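Local coordinates for protein glucanase (Klebsiella pneumoniae, PDB 5GY3) that probably hydrolyses internal beta-1,4-glucosidic bonds in cellulose, lichenin and cereal beta-glucans as a family 8 endoglucanase, at residues 10-15 / 45-50; 34-39 / 93-98; 211-216 / 251-256; 285-290 / 297-302. All blocks are in the same frame, centred on the assembly; numbering follows the deposited sequence.

Contact 1: 10-15 / 45-50; sequences RFMMPD and RPAFDK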
loop_
_atom_site.group_PDB
_atom_site.type_symbol
_atom_site.label_atom_id
_atom_site.label_comp_id
_atom_site.label_asym_id
_atom_site.label_seq_id
_atom_site.Cartn_x
_atom_site.Cartn_y
_atom_site.Cartn_z
ATOM N N ARG A 10 18.389 -1.701 10.453
ATOM C CA ARG A 10 18.830 -1.517 9.082
ATOM C C ARG A 10 18.208 -0.309 8.406
ATOM O O ARG A 10 18.876 0.339 7.596
ATOM C CB ARG A 10 18.533 -2.779 8.273
ATOM C CG ARG A 10 19.443 -3.920 8.684
ATOM C CD ARG A 10 19.501 -4.993 7.634
ATOM N NE ARG A 10 19.582 -4.468 6.271
ATOM C CZ ARG A 10 19.125 -5.141 5.224
ATOM N NH1 ARG A 10 18.570 -6.328 5.417
ATOM N NH2 ARG A 10 19.214 -4.639 4.002
ATOM N N PHE A 11 16.962 0.040 8.733
ATOM C CA PHE A 11 16.232 1.008 7.932
ATOM C C PHE A 11 15.708 2.226 8.679
ATOM O O PHE A 11 15.273 3.177 8.024
ATOM C CB PHE A 11 15.049 0.321 7.230
ATOM C CG PHE A 11 15.439 -0.903 6.470
ATOM C CD1 PHE A 11 16.242 -0.802 5.339
ATOM C CD2 PHE A 11 15.041 -2.158 6.898
ATOM C CE1 PHE A 11 16.615 -1.934 4.634
ATOM C CE2 PHE A 11 15.409 -3.292 6.196
ATOM C CZ PHE A 11 16.198 -3.174 5.053
ATOM N N MET A 12 15.721 2.248 10.005
ATOM C CA MET A 12 15.188 3.398 10.727
ATOM C C MET A 12 16.324 4.271 11.257
ATOM O O MET A 12 17.212 3.782 11.962
ATOM C CB MET A 12 14.274 2.961 11.872
ATOM C CG MET A 12 13.566 4.129 12.536
ATOM S SD MET A 12 12.475 3.588 13.878
ATOM C CE MET A 12 11.946 5.178 14.511
ATOM N N MET A 13 16.287 5.559 10.913
ATOM C CA MET A 13 17.249 6.544 11.387
ATOM C C MET A 13 16.818 7.091 12.737
ATOM O O MET A 13 15.633 7.060 13.085
ATOM C CB MET A 13 17.374 7.699 10.390
ATOM C CG MET A 13 18.072 7.369 9.073
ATOM S SD MET A 13 19.694 6.602 9.266
ATOM C CE MET A 13 19.318 4.898 8.884
ATOM N N PRO A 14 17.762 7.606 13.526
ATOM C CA PRO A 14 17.395 8.128 14.854
ATOM C C PRO A 14 16.410 9.287 14.802
ATOM O O PRO A 14 15.683 9.502 15.785
ATOM C CB PRO A 14 18.746 8.547 15.457
ATOM C CG PRO A 14 19.724 8.557 14.305
ATOM C CD PRO A 14 19.220 7.552 13.327
ATOM N N ASP A 15 16.335 10.019 13.686
ATOM C CA ASP A 15 15.368 11.104 13.565
ATOM C C ASP A 15 13.965 10.617 13.220
ATOM O O ASP A 15 13.055 11.448 13.131
ATOM C CB ASP A 15 15.825 12.141 12.526
ATOM C CG ASP A 15 15.986 11.565 11.116
ATOM O OD1 ASP A 15 15.696 10.371 10.890
ATOM O OD2 ASP A 15 16.397 12.333 10.217
ATOM N N ARG A 45 5.830 1.848 21.196
ATOM C CA ARG A 45 5.348 3.220 21.169
ATOM C C ARG A 45 6.459 4.247 20.968
ATOM O O ARG A 45 6.243 5.239 20.253
ATOM C CB ARG A 45 4.558 3.526 22.444
ATOM C CG ARG A 45 3.731 4.777 22.284
ATOM C CD ARG A 45 2.769 4.947 23.417
ATOM N NE ARG A 45 1.952 6.139 23.215
ATOM C CZ ARG A 45 1.080 6.595 24.108
ATOM N NH1 ARG A 45 0.934 5.961 25.262
ATOM N NH2 ARG A 45 0.374 7.689 23.850
ATOM N N PRO A 46 7.646 4.089 21.578
ATOM C CA PRO A 46 8.721 5.054 21.274
ATOM C C PRO A 46 9.022 5.155 19.785
ATOM O O PRO A 46 9.113 6.271 19.252
ATOM C CB PRO A 46 9.911 4.512 22.078
ATOM C CG PRO A 46 9.272 3.828 23.228
ATOM C CD PRO A 46 8.052 3.162 22.655
ATOM N N ALA A 47 9.146 4.015 19.096
ATOM C CA ALA A 47 9.417 4.041 17.661
ATOM C C ALA A 47 8.253 4.655 16.901
ATOM O O ALA A 47 8.457 5.464 15.988
ATOM C CB ALA A 47 9.700 2.630 17.145
ATOM N N PHE A 48 7.020 4.279 17.263
ATOM C CA PHE A 48 5.853 4.869 16.611
ATOM C C PHE A 48 5.867 6.390 16.724
ATOM O O PHE A 48 5.645 7.098 15.736
ATOM C CB PHE A 48 4.560 4.307 17.203
ATOM C CG PHE A 48 3.324 4.825 16.513
ATOM C CD1 PHE A 48 2.757 6.030 16.887
ATOM C CD2 PHE A 48 2.745 4.112 15.477
ATOM C CE1 PHE A 48 1.641 6.531 16.236
ATOM C CE2 PHE A 48 1.627 4.606 14.824
ATOM C CZ PHE A 48 1.079 5.817 15.205
ATOM N N ASP A 49 6.104 6.913 17.932
ATOM C CA ASP A 49 6.078 8.361 18.108
ATOM C C ASP A 49 7.211 9.039 17.337
ATOM O O ASP A 49 7.027 10.144 16.813
ATOM C CB ASP A 49 6.127 8.715 19.601
ATOM C CG ASP A 49 4.783 8.493 20.313
ATOM O OD1 ASP A 49 3.728 8.502 19.646
ATOM O OD2 ASP A 49 4.772 8.329 21.552
ATOM N N LYS A 50 8.382 8.391 17.246
ATOM C CA LYS A 50 9.477 8.938 16.443
ATOM C C LYS A 50 9.103 8.973 14.966
ATOM O O LYS A 50 9.320 9.977 14.277
ATOM C CB LYS A 50 10.753 8.109 16.630
ATOM C CG LYS A 50 11.591 8.400 17.880
ATOM C CD LYS A 50 12.668 7.300 18.101
ATOM C CE LYS A 50 12.173 6.210 19.071
ATOM N NZ LYS A 50 12.711 4.808 18.874
#
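Lys50, whose CB is one of the landing points for Met12, gives its backbone N-H to Pro46 O in a helical bond of 3.0 Å, in the first turns of helix 45-59, the surface that Met12 meets. Against it reaches a single long side chain. Met12 is the first residue to leave helical conformation after helix 2-11, and its CG stands anti to the backbone N (chi1 -173°) with the later torsions also extended. Fully stretched, the thioether bridges a gap of 9.0 Å between Met12 CA and Ala47 CA. Only the terminal methyl arrives: Met12 CE lies 3.8 Å from Lys50 CB and equally 3.8 Å from Ala47 O, with Ala47 CB slightly farther at 4.3 Å. Methionine suits the place because it is long, unbranched and apolar, while alanine keeps the helix surface low where the methyl lands. Lys50 runs across the methionine at about a right angle and then bends at its third torsion. Farther along, the backbones draw together without bonding, Asp15 O standing 4.2 Å from Lys50 O. The carboxylate of Asp15 is engaged elsewhere, in a salt bridge to Arg17. The link between the end of helix 2-11 and the start of helix 45-59 therefore depends chiefly on van der Waals fit of one methyl on the helix, with no direct hydrogen bond or salt bridge to fix its direction.

Contact 2: 34-39 / 93-98; sequences FAMLLA and AWALLR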
loop_
_atom_site.group_PDB
_atom_site.type_symbol
_atom_site.label_atom_id
_atom_site.label_comp_id
_atom_site.label_asym_id
_atom_site.label_seq_id
_atom_site.Cartn_x
_atom_site.Cartn_y
_atom_site.Cartn_z
ATOM N N PHE A 34 3.996 2.167 6.535
ATOM C CA PHE A 34 4.317 0.765 6.802
ATOM C C PHE A 34 4.967 0.614 8.168
ATOM O O PHE A 34 4.582 -0.245 8.966
ATOM C CB PHE A 34 5.281 0.206 5.750
ATOM C CG PHE A 34 4.640 -0.207 4.461
ATOM C CD1 PHE A 34 3.270 -0.294 4.328
ATOM C CD2 PHE A 34 5.438 -0.528 3.374
ATOM C CE1 PHE A 34 2.698 -0.694 3.120
ATOM C CE2 PHE A 34 4.873 -0.926 2.163
ATOM C CZ PHE A 34 3.499 -1.002 2.040
ATOM N N ALA A 35 5.992 1.422 8.431
ATOM C CA ALA A 35 6.725 1.277 9.681
ATOM C C ALA A 35 5.855 1.644 10.875
ATOM O O ALA A 35 5.951 1.013 11.934
ATOM C CB ALA A 35 7.980 2.140 9.654
ATOM N N MET A 36 5.014 2.670 10.734
ATOM C CA MET A 36 4.100 3.003 11.827
ATOM C C MET A 36 3.147 1.850 12.126
ATOM O O MET A 36 2.874 1.553 13.294
ATOM C CB MET A 36 3.320 4.274 11.500
ATOM C CG MET A 36 4.147 5.542 11.604
ATOM S SD MET A 36 3.363 7.005 10.901
ATOM C CE MET A 36 1.931 7.219 11.969
ATOM N N LEU A 37 2.625 1.192 11.085
ATOM C CA LEU A 37 1.798 0.002 11.292
ATOM C C LEU A 37 2.566 -1.076 12.042
ATOM O O LEU A 37 2.048 -1.688 12.985
ATOM C CB LEU A 37 1.314 -0.554 9.947
ATOM C CG LEU A 37 0.172 0.159 9.235
ATOM C CD1 LEU A 37 0.028 -0.379 7.798
ATOM C CD2 LEU A 37 -1.127 -0.035 10.007
ATOM N N LEU A 38 3.801 -1.340 11.614
ATOM C CA LEU A 38 4.593 -2.383 12.255
ATOM C C LEU A 38 5.006 -1.990 13.671
ATOM O O LEU A 38 5.143 -2.863 14.537
ATOM C CB LEU A 38 5.815 -2.713 11.391
ATOM C CG LEU A 38 5.521 -3.317 10.004
ATOM C CD1 LEU A 38 6.802 -3.493 9.212
ATOM C CD2 LEU A 38 4.788 -4.646 10.111
ATOM N N ALA A 39 5.196 -0.695 13.932
ATOM C CA ALA A 39 5.500 -0.273 15.299
ATOM C C ALA A 39 4.330 -0.561 16.235
ATOM O O ALA A 39 4.533 -1.026 17.361
ATOM C CB ALA A 39 5.873 1.208 15.329
ATOM N N ALA A 93 -2.725 7.198 8.262
ATOM C CA ALA A 93 -3.966 7.385 9.009
ATOM C C ALA A 93 -4.423 6.080 9.645
ATOM O O ALA A 93 -4.995 6.077 10.742
ATOM C CB ALA A 93 -5.063 7.942 8.096
ATOM N N TRP A 94 -4.218 4.968 8.943
ATOM C CA TRP A 94 -4.599 3.659 9.464
ATOM C C TRP A 94 -3.740 3.285 10.663
ATOM O O TRP A 94 -4.257 2.811 11.684
ATOM C CB TRP A 94 -4.457 2.622 8.344
ATOM C CG TRP A 94 -4.983 1.270 8.655
ATOM C CD1 TRP A 94 -5.940 0.933 9.579
ATOM C CD2 TRP A 94 -4.596 0.056 8.017
ATOM N NE1 TRP A 94 -6.167 -0.424 9.549
ATOM C CE2 TRP A 94 -5.355 -0.983 8.594
ATOM C CE3 TRP A 94 -3.680 -0.257 7.003
ATOM C CZ2 TRP A 94 -5.212 -2.313 8.207
ATOM C CZ3 TRP A 94 -3.555 -1.582 6.606
ATOM C CH2 TRP A 94 -4.324 -2.589 7.202
ATOM N N ALA A 95 -2.427 3.511 10.564
ATOM C CA ALA A 95 -1.544 3.240 11.693
ATOM C C ALA A 95 -1.943 4.056 12.923
ATOM O O ALA A 95 -1.911 3.543 14.053
ATOM C CB ALA A 95 -0.096 3.524 11.295
ATOM N N LEU A 96 -2.319 5.323 12.722
ATOM C CA LEU A 96 -2.749 6.170 13.837
ATOM C C LEU A 96 -4.016 5.637 14.486
ATOM O O LEU A 96 -4.133 5.623 15.718
ATOM C CB LEU A 96 -2.965 7.606 13.355
ATOM C CG LEU A 96 -1.646 8.355 13.136
ATOM C CD1 LEU A 96 -1.813 9.562 12.208
ATOM C CD2 LEU A 96 -1.052 8.772 14.494
ATOM N N LEU A 97 -4.985 5.203 13.678
ATOM C CA LEU A 97 -6.185 4.587 14.234
ATOM C C LEU A 97 -5.827 3.369 15.083
ATOM O O LEU A 97 -6.328 3.198 16.205
ATOM C CB LEU A 97 -7.128 4.216 13.093
ATOM C CG LEU A 97 -8.617 4.194 13.373
ATOM C CD1 LEU A 97 -9.000 5.544 13.978
ATOM C CD2 LEU A 97 -9.348 3.962 12.058
ATOM N N ARG A 98 -4.932 2.521 14.575
ATOM C CA ARG A 98 -4.542 1.331 15.321
ATOM C C ARG A 98 -3.735 1.687 16.565
ATOM O O ARG A 98 -3.821 0.987 17.583
ATOM C CB ARG A 98 -3.779 0.382 14.396
ATOM C CG ARG A 98 -4.718 -0.277 13.369
ATOM C CD ARG A 98 -4.008 -0.753 12.096
ATOM N NE ARG A 98 -3.228 -1.977 12.267
ATOM C CZ ARG A 98 -3.667 -3.209 11.999
ATOM N NH1 ARG A 98 -4.899 -3.410 11.559
ATOM N NH2 ARG A 98 -2.862 -4.252 12.160
HETATM O O HOH W 1 -0.677 -2.499 13.236
#
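Leu37 carries its CG anti to the carbonyl carbon (chi1 -77°) and an extended second torsion beyond it, which sends both methyls across to helix 86-103; Trp94, with CG anti to its backbone N, turns its indole to receive them. CD2 of Leu37 makes a CH-pi contact over the ring face, 4.3 Å from the centroid of the six-membered ring of Trp94, while CD1 touches the rim at CE3. Arg98 CD lies over the same indole face, and Leu37 CD2 packs 3.6 Å from it. Leucine fits here because its fork can serve the ring and the arginine stem at once. Ala95 is small enough to let the backbones close in: its CB sits 3.5 Å from Met36 CB. Flexible Met36 then bends at its third torsion to bring CE within 3.9 Å of Leu96 CG. One polar link crosses this apolar seam. A water donates to Leu37 O at 2.9 Å and accepts from Arg98 NE at 2.8 Å, lying in the guanidinium plane, while Arg98 NH2 forms a salt bridge with Asp308. The two segments run nearly parallel, 15° apart and 8.4 Å between axes. Helix 45-59 covers the Met36 and Leu96 side through Phe48, helix 155-164 packs on Trp94, and helix 293-307 meets Arg98 at Leu304, a layering of helices expected for the (alpha/alpha)6 barrel of this family.

Contact 3: 211-216 / 251-256; sequences PPRMSF and PAWINV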
loop_
_atom_site.group_PDB
_atom_site.type_symbol
_atom_site.label_atom_id
_atom_site.label_comp_id
_atom_site.label_asym_id
_atom_site.label_seq_id
_atom_site.Cartn_x
_atom_site.Cartn_y
_atom_site.Cartn_z
ATOM N N PRO A 211 5.140 0.870 -17.827
ATOM C CA PRO A 211 5.160 -0.521 -18.293
ATOM C C PRO A 211 3.933 -1.259 -17.792
ATOM O O PRO A 211 3.624 -1.224 -16.588
ATOM C CB PRO A 211 6.449 -1.086 -17.671
ATOM C CG PRO A 211 7.327 0.124 -17.472
ATOM C CD PRO A 211 6.355 1.208 -17.062
ATOM N N PRO A 212 3.217 -1.907 -18.656
ATOM C CA PRO A 212 1.935 -2.521 -18.267
ATOM C C PRO A 212 2.145 -3.858 -17.566
ATOM O O PRO A 212 1.697 -4.902 -18.026
ATOM C CB PRO A 212 1.222 -2.665 -19.617
ATOM C CG PRO A 212 2.355 -2.956 -20.572
ATOM C CD PRO A 212 3.520 -2.110 -20.087
ATOM N N ARG A 213 2.879 -3.823 -16.459
ATOM C CA ARG A 213 3.219 -5.008 -15.693
ATOM C C ARG A 213 2.425 -5.039 -14.400
ATOM O O ARG A 213 2.210 -3.995 -13.774
ATOM C CB ARG A 213 4.709 -5.021 -15.343
ATOM C CG ARG A 213 5.632 -5.092 -16.543
ATOM C CD ARG A 213 7.066 -4.847 -16.110
ATOM N NE ARG A 213 7.968 -4.943 -17.259
ATOM C CZ ARG A 213 9.287 -4.841 -17.163
ATOM N NH1 ARG A 213 9.837 -4.637 -15.975
ATOM N NH2 ARG A 213 10.040 -4.943 -18.249
ATOM N N MET A 214 1.974 -6.239 -14.033
ATOM C CA MET A 214 1.781 -6.631 -12.641
ATOM C C MET A 214 3.170 -6.770 -12.036
ATOM O O MET A 214 3.866 -7.753 -12.297
ATOM C CB MET A 214 1.019 -7.955 -12.547
ATOM C CG MET A 214 0.346 -8.179 -11.179
ATOM S SD MET A 214 1.504 -8.387 -9.852
ATOM C CE MET A 214 2.367 -9.857 -10.427
ATOM N N SER A 215 3.586 -5.795 -11.225
ATOM C CA SER A 215 4.919 -5.878 -10.628
ATOM C C SER A 215 4.916 -5.352 -9.195
ATOM O O SER A 215 4.119 -5.814 -8.375
ATOM C CB SER A 215 5.953 -5.142 -11.494
ATOM O OG SER A 215 5.708 -3.755 -11.554
ATOM N N PHE A 216 5.818 -4.434 -8.853
ATOM C CA PHE A 216 6.059 -4.171 -7.434
ATOM C C PHE A 216 4.940 -3.393 -6.749
ATOM O O PHE A 216 4.848 -3.444 -5.513
ATOM C CB PHE A 216 7.382 -3.422 -7.252
ATOM C CG PHE A 216 8.572 -4.189 -7.728
ATOM C CD1 PHE A 216 9.057 -5.259 -6.993
ATOM C CD2 PHE A 216 9.200 -3.852 -8.918
ATOM C CE1 PHE A 216 10.162 -5.972 -7.423
ATOM C CE2 PHE A 216 10.306 -4.565 -9.364
ATOM C CZ PHE A 216 10.786 -5.626 -8.617
ATOM N N PRO A 251 7.402 -16.046 -11.598
ATOM C CA PRO A 251 7.989 -14.804 -12.122
ATOM C C PRO A 251 7.673 -13.614 -11.229
ATOM O O PRO A 251 6.574 -13.499 -10.683
ATOM C CB PRO A 251 7.341 -14.661 -13.502
ATOM C CG PRO A 251 6.971 -16.093 -13.881
ATOM C CD PRO A 251 6.557 -16.728 -12.595
ATOM N N ALA A 252 8.661 -12.725 -11.085
ATOM C CA ALA A 252 8.490 -11.568 -10.208
ATOM C C ALA A 252 7.538 -10.531 -10.787
ATOM O O ALA A 252 7.012 -9.708 -10.030
ATOM C CB ALA A 252 9.842 -10.909 -9.923
ATOM N N TRP A 253 7.346 -10.515 -12.106
ATOM C CA TRP A 253 6.329 -9.674 -12.719
ATOM C C TRP A 253 5.799 -10.355 -13.974
ATOM O O TRP A 253 6.414 -11.284 -14.507
ATOM C CB TRP A 253 6.854 -8.267 -13.065
ATOM C CG TRP A 253 8.142 -8.197 -13.874
ATOM C CD1 TRP A 253 9.400 -7.953 -13.388
ATOM C CD2 TRP A 253 8.287 -8.329 -15.302
ATOM N NE1 TRP A 253 10.315 -7.938 -14.420
ATOM C CE2 TRP A 253 9.659 -8.164 -15.601
ATOM C CE3 TRP A 253 7.393 -8.555 -16.355
ATOM C CZ2 TRP A 253 10.155 -8.243 -16.904
ATOM C CZ3 TRP A 253 7.890 -8.635 -17.651
ATOM C CH2 TRP A 253 9.260 -8.470 -17.913
ATOM N N ILE A 254 4.642 -9.882 -14.442
ATOM C CA ILE A 254 4.128 -10.278 -15.753
ATOM C C ILE A 254 3.609 -9.043 -16.477
ATOM O O ILE A 254 2.956 -8.180 -15.881
ATOM C CB ILE A 254 3.030 -11.367 -15.645
ATOM C CG1 ILE A 254 2.409 -11.636 -17.021
ATOM C CG2 ILE A 254 1.941 -10.974 -14.638
ATOM C CD1 ILE A 254 1.553 -12.886 -17.073
ATOM N N ASN A 255 3.947 -8.927 -17.759
ATOM C CA ASN A 255 3.336 -7.917 -18.620
ATOM C C ASN A 255 1.941 -8.414 -18.987
ATOM O O ASN A 255 1.797 -9.418 -19.691
ATOM C CB ASN A 255 4.206 -7.694 -19.855
ATOM C CG ASN A 255 3.664 -6.612 -20.775
ATOM O OD1 ASN A 255 2.471 -6.567 -21.093
ATOM N ND2 ASN A 255 4.554 -5.737 -21.221
ATOM N N VAL A 256 0.899 -7.737 -18.492
ATOM C CA VAL A 256 -0.449 -8.285 -18.659
ATOM C C VAL A 256 -0.996 -8.021 -20.050
ATOM O O VAL A 256 -2.018 -8.610 -20.426
ATOM C CB VAL A 256 -1.424 -7.750 -17.591
ATOM C CG1 VAL A 256 -0.936 -8.131 -16.180
ATOM C CG2 VAL A 256 -1.597 -6.248 -17.716
HETATM O O HOH W 2 7.300 -5.564 -20.270
#
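Arg213 leaves its strand with CB 3.7 Å from Ile254 O, and from there its extended chain travels over Trp253. CG comes to 3.9 Å from CE3 of the six-membered ring of Trp253. CD stands over the face, 4.0 Å from that ring's centroid, in a CH-pi contact. NE, above CZ3 and CE3, turns its N-H to a water at 3.1 Å that lies in the guanidinium plane and also accepts from Asn255 ND2; Asn255 OD1 accepts from Ser257 N and Thr258 N, which holds the amide. CZ lies 3.6 Å from the Trp253 centroid, the planes only 4° apart, a stacked cation-pi pair, and the chain ends with NH1 above CE2 and NH2 above CZ2. Arginine suits the place because its flat cation and apolar stem can both lie on the broad indole. The backbone that carries both side chains is a short two-stranded antiparallel ribbon, entered through an inverse gamma turn centred on Pro212. Met214 and Ile254 form its hydrogen-bonded pair, Met214 N to Ile254 O at 2.9 Å and Ile254 N to Met214 O at 3.1 Å; Arg213 and Asn255 are the non-hydrogen-bonded pair. Val256 N adds a 3.0 Å bond to Pro212 O. On the face away from the arginine, Met214 CB packs against Ile254 CG2, and Trp238 and Trp241 cover Met214.

Contact 4: 285-290 / 297-302; sequences PQIDDK and SLKQLV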
loop_
_atom_site.group_PDB
_atom_site.type_symbol
_atom_site.label_atom_id
_atom_site.label_comp_id
_atom_site.label_asym_id
_atom_site.label_seq_id
_atom_site.Cartn_x
_atom_site.Cartn_y
_atom_site.Cartn_z
ATOM N N PRO A 285 8.415 -14.049 10.064
ATOM C CA PRO A 285 9.486 -13.695 9.131
ATOM C C PRO A 285 10.817 -13.474 9.829
ATOM O O PRO A 285 10.885 -13.140 11.014
ATOM C CB PRO A 285 8.982 -12.396 8.494
ATOM C CG PRO A 285 8.146 -11.781 9.567
ATOM C CD PRO A 285 7.449 -12.948 10.228
ATOM N N GLN A 286 11.881 -13.666 9.063
ATOM C CA GLN A 286 13.230 -13.289 9.442
ATOM C C GLN A 286 13.758 -12.300 8.411
ATOM O O GLN A 286 13.552 -12.482 7.210
ATOM C CB GLN A 286 14.137 -14.525 9.522
ATOM C CG GLN A 286 13.751 -15.499 10.634
ATOM C CD GLN A 286 14.664 -16.716 10.699
ATOM O OE1 GLN A 286 15.472 -16.954 9.800
ATOM N NE2 GLN A 286 14.539 -17.490 11.772
ATOM N N ILE A 287 14.426 -11.254 8.880
ATOM C CA ILE A 287 14.972 -10.210 8.017
ATOM C C ILE A 287 16.434 -10.568 7.761
ATOM O O ILE A 287 17.293 -10.358 8.631
ATOM C CB ILE A 287 14.832 -8.822 8.657
ATOM C CG1 ILE A 287 13.365 -8.520 8.981
ATOM C CG2 ILE A 287 15.406 -7.748 7.782
ATOM C CD1 ILE A 287 12.411 -8.821 7.855
ATOM N N ASP A 288 16.732 -11.105 6.576
ATOM C CA ASP A 288 18.115 -11.427 6.261
ATOM C C ASP A 288 18.802 -10.225 5.594
ATOM O O ASP A 288 18.162 -9.273 5.128
ATOM C CB ASP A 288 18.209 -12.638 5.341
ATOM C CG ASP A 288 17.533 -12.406 4.025
ATOM O OD1 ASP A 288 16.468 -11.775 3.976
ATOM O OD2 ASP A 288 18.050 -12.931 3.041
ATOM N N ASP A 289 20.139 -10.282 5.542
ATOM C CA ASP A 289 20.900 -9.227 4.870
ATOM C C ASP A 289 20.562 -9.131 3.391
ATOM O O ASP A 289 20.758 -8.073 2.781
ATOM C CB ASP A 289 22.403 -9.465 5.052
ATOM C CG ASP A 289 22.830 -9.352 6.503
ATOM O OD1 ASP A 289 22.242 -8.520 7.233
ATOM O OD2 ASP A 289 23.755 -10.087 6.917
ATOM N N LYS A 290 20.044 -10.204 2.805
ATOM C CA LYS A 290 19.615 -10.181 1.417
ATOM C C LYS A 290 18.261 -9.489 1.221
ATOM O O LYS A 290 17.877 -9.223 0.080
ATOM C CB LYS A 290 19.598 -11.626 0.888
ATOM C CG LYS A 290 19.236 -11.785 -0.554
ATOM C CD LYS A 290 19.844 -10.683 -1.356
ATOM C CE LYS A 290 20.379 -11.235 -2.589
ATOM N NZ LYS A 290 19.326 -11.709 -3.486
ATOM N N SER A 297 9.913 -5.098 4.418
ATOM C CA SER A 297 8.601 -4.564 4.768
ATOM C C SER A 297 7.497 -5.566 4.441
ATOM O O SER A 297 6.626 -5.842 5.272
ATOM C CB SER A 297 8.360 -3.242 4.031
ATOM O OG SER A 297 9.371 -2.289 4.314
ATOM N N LEU A 298 7.520 -6.121 3.226
ATOM C CA LEU A 298 6.478 -7.061 2.818
ATOM C C LEU A 298 6.463 -8.300 3.697
ATOM O O LEU A 298 5.392 -8.814 4.034
ATOM C CB LEU A 298 6.674 -7.459 1.352
ATOM C CG LEU A 298 6.192 -6.497 0.272
ATOM C CD1 LEU A 298 6.419 -7.143 -1.096
ATOM C CD2 LEU A 298 4.728 -6.160 0.455
ATOM N N LYS A 299 7.642 -8.817 4.056
ATOM C CA LYS A 299 7.685 -9.983 4.931
ATOM C C LYS A 299 6.886 -9.742 6.203
ATOM O O LYS A 299 6.138 -10.615 6.653
ATOM C CB LYS A 299 9.130 -10.325 5.287
ATOM C CG LYS A 299 9.913 -11.025 4.189
ATOM C CD LYS A 299 11.255 -11.455 4.751
ATOM C CE LYS A 299 12.013 -12.376 3.799
ATOM N NZ LYS A 299 13.316 -12.804 4.422
ATOM N N GLN A 300 7.032 -8.558 6.787
ATOM C CA GLN A 300 6.373 -8.293 8.056
ATOM C C GLN A 300 4.911 -7.916 7.877
ATOM O O GLN A 300 4.098 -8.206 8.757
ATOM C CB GLN A 300 7.101 -7.187 8.799
ATOM C CG GLN A 300 8.479 -7.587 9.266
ATOM C CD GLN A 300 9.232 -6.392 9.758
ATOM O OE1 GLN A 300 9.183 -6.061 10.944
ATOM N NE2 GLN A 300 9.915 -5.714 8.849
ATOM N N LEU A 301 4.571 -7.248 6.769
ATOM C CA LEU A 301 3.173 -6.927 6.502
ATOM C C LEU A 301 2.363 -8.190 6.244
ATOM O O LEU A 301 1.195 -8.285 6.649
ATOM C CB LEU A 301 3.076 -5.985 5.310
ATOM C CG LEU A 301 3.656 -4.587 5.496
ATOM C CD1 LEU A 301 3.761 -3.902 4.148
ATOM C CD2 LEU A 301 2.789 -3.776 6.461
ATOM N N VAL A 302 2.971 -9.173 5.572
ATOM C CA VAL A 302 2.304 -10.455 5.361
ATOM C C VAL A 302 2.017 -11.125 6.699
ATOM O O VAL A 302 0.918 -11.638 6.931
ATOM C CB VAL A 302 3.151 -11.348 4.431
ATOM C CG1 VAL A 302 2.691 -12.791 4.500
ATOM C CG2 VAL A 302 3.042 -10.840 3.007
HETATM O O HOH W 3 11.521 -14.712 6.342
#
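The loop that leads into helix 293-307 doubles back along that helix, and the contact lies where Pro285, Gln286 and Ile287 meet Lys299 and Gln300. Lys299 does most of the work. Its CG is anti to the carbonyl carbon (chi1 -77°) and the rest of the chain is fully extended, a shape that carries the ammonium group from the helix to the loop backbone. There NZ donates to Gln286 O at 2.8 Å, approaching almost in line with the carbonyl bond (175°). A water bridges the lysine to the preceding peptide, accepting from Gln286 N at 2.9 Å and, weakly, from Lys299 NZ at 3.2 Å. The ammonium also forms a salt bridge with Asp291, whose OD2 accepts from Asp288 N as well; this carboxylate therefore ties the lysine to the loop a second time. A further, weak link from NZ to Asp288 OD1 is doubtful because the position of that oxygen is less sure. Lysine suits the site: its long apolar stem can be packed on while its tip answers carbonyl and carboxylate oxygens. At the base of that stem Pro285 CB rests 3.8 Å from Lys299 CB, and CG of the rigid ring lies 3.7 Å from Lys299 O. Ile287 crosses Gln300 at about a right angle, its CD1 4.1 Å from NE2 of Gln300, an amide that donates to Ala296 O within the helix. Ile287 also packs on Ala3 and Arg6 of helix 2-11. The segment belongs to the connection between helix 268-278 and helix 293-307, one of the helix-to-helix links of the (alpha/alpha)6 barrel known for family 8 glycosidases.

How the contacts relate
From the N terminus, contact 1 closes a loop from the end of helix 2-11 to the start of helix 45-59. Helix 29-41 lies within that loop and is itself joined to helix 86-103 by contact 2, so the two closures cross, and Phe48 packs against residues of both helices of contact 2. Contact 3 follows in series as a ribbon on the opposite side of the chain's centre from contacts 1 and 2, enclosing helices 220-228 and 236-243. Contact 4 is the shortest closure, near the C terminus. Arg10 of helix 2-11 reaches Asp288 in its loop, while Phe34 and Leu38 of helix 29-41 pack on helix 293-307, tying the last helix and the loop before it to the N-terminal helices.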